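PDB 4A0S: octenoyl-CoA reductase/carboxylase from Streptomyces sp., which probably catalyses the NADPH-dependent reductive carboxylation of 2-octenoyl-CoA, supplying an extender unit for polyketide assembly in cinnabaramide biosynthesis. Local coordinates for residues K187-E195 with Q418-R428. Sequence-based numbering, arbitrary orientation.
Sequences KPAHLTWEE and QGLGVTDPDLR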
loop_
_atom_site.group_PDB
_atom_site.type_symbol
_atom_site.label_atom_id
_atom_site.label_comp_id
_atom_site.label_asym_id
_atom_site.label_seq_id
_atom_site.Cartn_x
_atom_site.Cartn_y
_atom_site.Cartn_z
ATOM N N LYS A 187 12.363 27.561 6.598
ATOM C CA LYS A 187 13.599 27.145 7.224
ATOM C C LYS A 187 13.334 26.828 8.689
ATOM O O LYS A 187 12.673 27.603 9.377
ATOM C CB LYS A 187 14.619 28.269 7.121
ATOM C CG LYS A 187 15.891 28.024 7.900
ATOM C CD LYS A 187 16.687 29.300 7.958
ATOM C CE LYS A 187 17.667 29.283 9.131
ATOM N NZ LYS A 187 16.964 29.378 10.456
ATOM N N PRO A 188 13.842 25.677 9.168
ATOM C CA PRO A 188 13.774 25.358 10.586
ATOM C C PRO A 188 14.405 26.507 11.368
ATOM O O PRO A 188 15.581 26.818 11.176
ATOM C CB PRO A 188 14.633 24.107 10.692
ATOM C CG PRO A 188 14.460 23.452 9.385
ATOM C CD PRO A 188 14.449 24.582 8.394
ATOM N N ALA A 189 13.609 27.164 12.202
ATOM C CA ALA A 189 14.019 28.429 12.825
ATOM C C ALA A 189 15.257 28.333 13.753
ATOM O O ALA A 189 16.011 29.295 13.904
ATOM C CB ALA A 189 12.840 29.059 13.549
ATOM N N HIS A 190 15.462 27.174 14.361
ATOM C CA HIS A 190 16.503 27.017 15.352
ATOM C C HIS A 190 17.848 26.714 14.713
ATOM O O HIS A 190 18.827 26.513 15.410
ATOM C CB HIS A 190 16.134 25.869 16.268
ATOM C CG HIS A 190 16.053 24.557 15.552
ATOM N ND1 HIS A 190 14.967 24.200 14.780
ATOM C CD2 HIS A 190 16.939 23.540 15.454
ATOM C CE1 HIS A 190 15.176 23.005 14.261
ATOM N NE2 HIS A 190 16.362 22.578 14.659
ATOM N N LEU A 191 17.879 26.654 13.386
ATOM C CA LEU A 191 19.080 26.270 12.678
ATOM C C LEU A 191 19.777 27.476 12.097
ATOM O O LEU A 191 19.130 28.436 11.718
ATOM C CB LEU A 191 18.731 25.339 11.537
ATOM C CG LEU A 191 18.225 23.946 11.917
ATOM C CD1 LEU A 191 18.003 23.168 10.650
ATOM C CD2 LEU A 191 19.172 23.210 12.866
ATOM N N THR A 192 21.090 27.393 11.978
ATOM C CA THR A 192 21.835 28.401 11.270
ATOM C C THR A 192 21.583 28.178 9.784
ATOM O O THR A 192 21.059 27.130 9.380
ATOM C CB THR A 192 23.341 28.278 11.540
ATOM O OG1 THR A 192 23.815 27.052 10.981
ATOM C CG2 THR A 192 23.642 28.310 13.029
ATOM N N TRP A 193 21.970 29.142 8.964
ATOM C CA TRP A 193 21.784 29.027 7.525
ATOM C C TRP A 193 22.427 27.774 6.973
ATOM O O TRP A 193 21.782 26.985 6.260
ATOM C CB TRP A 193 22.347 30.241 6.814
ATOM C CG TRP A 193 21.663 31.475 7.163
ATOM C CD1 TRP A 193 22.182 32.520 7.868
ATOM C CD2 TRP A 193 20.304 31.825 6.861
ATOM N NE1 TRP A 193 21.247 33.503 8.006
ATOM C CE2 TRP A 193 20.081 33.106 7.400
ATOM C CE3 TRP A 193 19.255 31.185 6.175
ATOM C CZ2 TRP A 193 18.855 33.771 7.268
ATOM C CZ3 TRP A 193 18.040 31.842 6.045
ATOM C CH2 TRP A 193 17.843 33.113 6.603
ATOM N N GLU A 194 23.701 27.589 7.315
ATOM C CA GLU A 194 24.461 26.469 6.808
ATOM C C GLU A 194 23.883 25.137 7.316
ATOM O O GLU A 194 23.832 24.145 6.584
ATOM C CB GLU A 194 25.953 26.622 7.136
ATOM C CG GLU A 194 26.255 26.756 8.626
ATOM C CD GLU A 194 26.168 28.188 9.145
ATOM O OE1 GLU A 194 25.470 29.044 8.551
ATOM O OE2 GLU A 194 26.816 28.444 10.181
ATOM N N GLU A 195 23.406 25.119 8.554
ATOM C CA GLU A 195 22.777 23.910 9.098
ATOM C C GLU A 195 21.495 23.552 8.345
ATOM O O GLU A 195 21.248 22.385 8.018
ATOM C CB GLU A 195 22.418 24.132 10.553
ATOM C CG GLU A 195 23.576 24.013 11.517
ATOM C CD GLU A 195 23.250 24.653 12.849
ATOM O OE1 GLU A 195 22.093 25.046 13.050
ATOM O OE2 GLU A 195 24.157 24.751 13.701
ATOM N N GLN A 418 29.625 32.064 9.631
ATOM C CA GLN A 418 28.892 30.975 10.234
ATOM C C GLN A 418 28.030 31.430 11.400
ATOM O O GLN A 418 28.272 32.487 11.977
ATOM C CB GLN A 418 29.874 29.937 10.749
ATOM C CG GLN A 418 30.394 29.001 9.701
ATOM C CD GLN A 418 31.010 27.791 10.351
ATOM O OE1 GLN A 418 30.307 26.926 10.873
ATOM N NE2 GLN A 418 32.329 27.737 10.356
ATOM N N GLY A 419 27.029 30.616 11.728
ATOM C CA GLY A 419 26.254 30.777 12.936
ATOM C C GLY A 419 25.067 31.707 12.827
ATOM O O GLY A 419 24.373 31.935 13.816
ATOM N N LEU A 420 24.839 32.268 11.644
ATOM C CA LEU A 420 23.776 33.233 11.459
ATOM C C LEU A 420 22.464 32.547 11.117
ATOM O O LEU A 420 22.452 31.392 10.694
ATOM C CB LEU A 420 24.123 34.209 10.346
ATOM C CG LEU A 420 25.429 34.981 10.545
ATOM C CD1 LEU A 420 25.767 35.761 9.294
ATOM C CD2 LEU A 420 25.304 35.901 11.756
ATOM N N GLY A 421 21.375 33.284 11.297
ATOM C CA GLY A 421 20.067 32.858 10.830
ATOM C C GLY A 421 19.253 32.046 11.808
ATOM O O GLY A 421 18.177 31.571 11.461
ATOM N N VAL A 422 19.745 31.893 13.038
ATOM C CA VAL A 422 18.934 31.262 14.059
ATOM C C VAL A 422 17.919 32.296 14.476
ATOM O O VAL A 422 18.276 33.347 14.996
ATOM C CB VAL A 422 19.740 30.803 15.264
ATOM C CG1 VAL A 422 18.792 30.209 16.313
ATOM C CG2 VAL A 422 20.798 29.802 14.831
ATOM N N THR A 423 16.658 32.020 14.184
ATOM C CA THR A 423 15.588 32.929 14.565
ATOM C C THR A 423 14.744 32.325 15.688
ATOM O O THR A 423 13.855 32.985 16.216
ATOM C CB THR A 423 14.711 33.332 13.353
ATOM O OG1 THR A 423 14.158 32.158 12.742
ATOM C CG2 THR A 423 15.523 34.125 12.323
ATOM N N ASP A 424 15.037 31.079 16.067
ATOM C CA ASP A 424 14.466 30.498 17.297
ATOM C C ASP A 424 15.608 30.009 18.185
ATOM O O ASP A 424 15.838 28.806 18.311
ATOM C CB ASP A 424 13.451 29.389 17.003
ATOM C CG ASP A 424 12.659 28.960 18.243
ATOM O OD1 ASP A 424 12.926 29.418 19.382
ATOM O OD2 ASP A 424 11.760 28.130 18.086
ATOM N N PRO A 425 16.337 30.962 18.798
ATOM C CA PRO A 425 17.470 30.607 19.650
ATOM C C PRO A 425 17.052 29.761 20.841
ATOM O O PRO A 425 17.827 28.919 21.278
ATOM C CB PRO A 425 18.019 31.967 20.101
ATOM C CG PRO A 425 16.872 32.922 19.924
ATOM C CD PRO A 425 16.188 32.424 18.680
ATOM N N ASP A 426 15.837 29.979 21.350
ATOM C CA ASP A 426 15.327 29.217 22.500
ATOM C C ASP A 426 15.203 27.751 22.179
ATOM O O ASP A 426 15.661 26.893 22.937
ATOM C CB ASP A 426 13.976 29.746 22.959
ATOM C CG ASP A 426 14.094 31.081 23.665
ATOM O OD1 ASP A 426 15.204 31.655 23.709
ATOM O OD2 ASP A 426 13.060 31.567 24.150
ATOM N N LEU A 427 14.581 27.463 21.047
ATOM C CA LEU A 427 14.514 26.096 20.581
ATOM C C LEU A 427 15.924 25.594 20.383
ATOM O O LEU A 427 16.262 24.500 20.834
ATOM C CB LEU A 427 13.756 26.009 19.272
ATOM C CG LEU A 427 13.616 24.595 18.720
ATOM C CD1 LEU A 427 13.006 23.704 19.782
ATOM C CD2 LEU A 427 12.755 24.630 17.462
ATOM N N ARG A 428 16.755 26.393 19.726
ATOM C CA ARG A 428 18.118 25.953 19.502
ATOM C C ARG A 428 18.786 25.566 20.830
ATOM O O ARG A 428 19.365 24.494 20.942
ATOM C CB ARG A 428 18.929 26.992 18.753
ATOM C CG ARG A 428 20.338 26.546 18.477
ATOM C CD ARG A 428 21.063 27.600 17.699
ATOM N NE ARG A 428 22.360 27.116 17.279
ATOM C CZ ARG A 428 22.560 26.343 16.217
ATOM N NH1 ARG A 428 21.540 25.977 15.451
ATOM N NH2 ARG A 428 23.788 25.950 15.928
HETATM O O HOH W 1 14.964 31.252 10.413
HETATM O O HOH W 2 25.343 31.665 9.023
HETATM O O HOH W 3 28.058 26.970 11.949
#
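R428 runs out from its helix alongside the backbone carbonyl of H190, its chain extended from CB to NE (chi2 178°), and ends against E195. The grip is end-on: R428 NH1 meets E195 OE1 and R428 NH2 meets E195 OE2, each at 2.6 Å on a syn lone pair, with carboxylate and guanidinium planes only 14° apart. R428 NH1 also donates to H190 O at 2.8 Å, in the plane of the H190 carbonyl and of the guanidinium, while T192 CG2 lies over one guanidinium face. R428 NH2 has a second salt bridge, to E433, and E195 OE2 a hydrogen bond from N437.

H190 packs its CB on the first turn of helix 425-431; with CG between backbone N and carbonyl carbon (chi1 63°), its ring meets L427 CD2 obliquely, 3.5 Å from H190 ND1. T192 and E195 form a capping box starting helix 193-197. The contact joins the N-terminal ends of two helices, the second capped by D424 OD1 accepting from L427 N, and ties the C-terminal tail onto the GroES-like part of this medium-chain dehydrogenase/reductase fold. A189 CB touches D424 CB and T423 OG1, both at 3.5 Å. A189 O takes T423 N in its carbonyl plane (2.8 Å) and D424 N from above it (3.0 Å), and K187 NZ reaches G421 O at 2.7 Å.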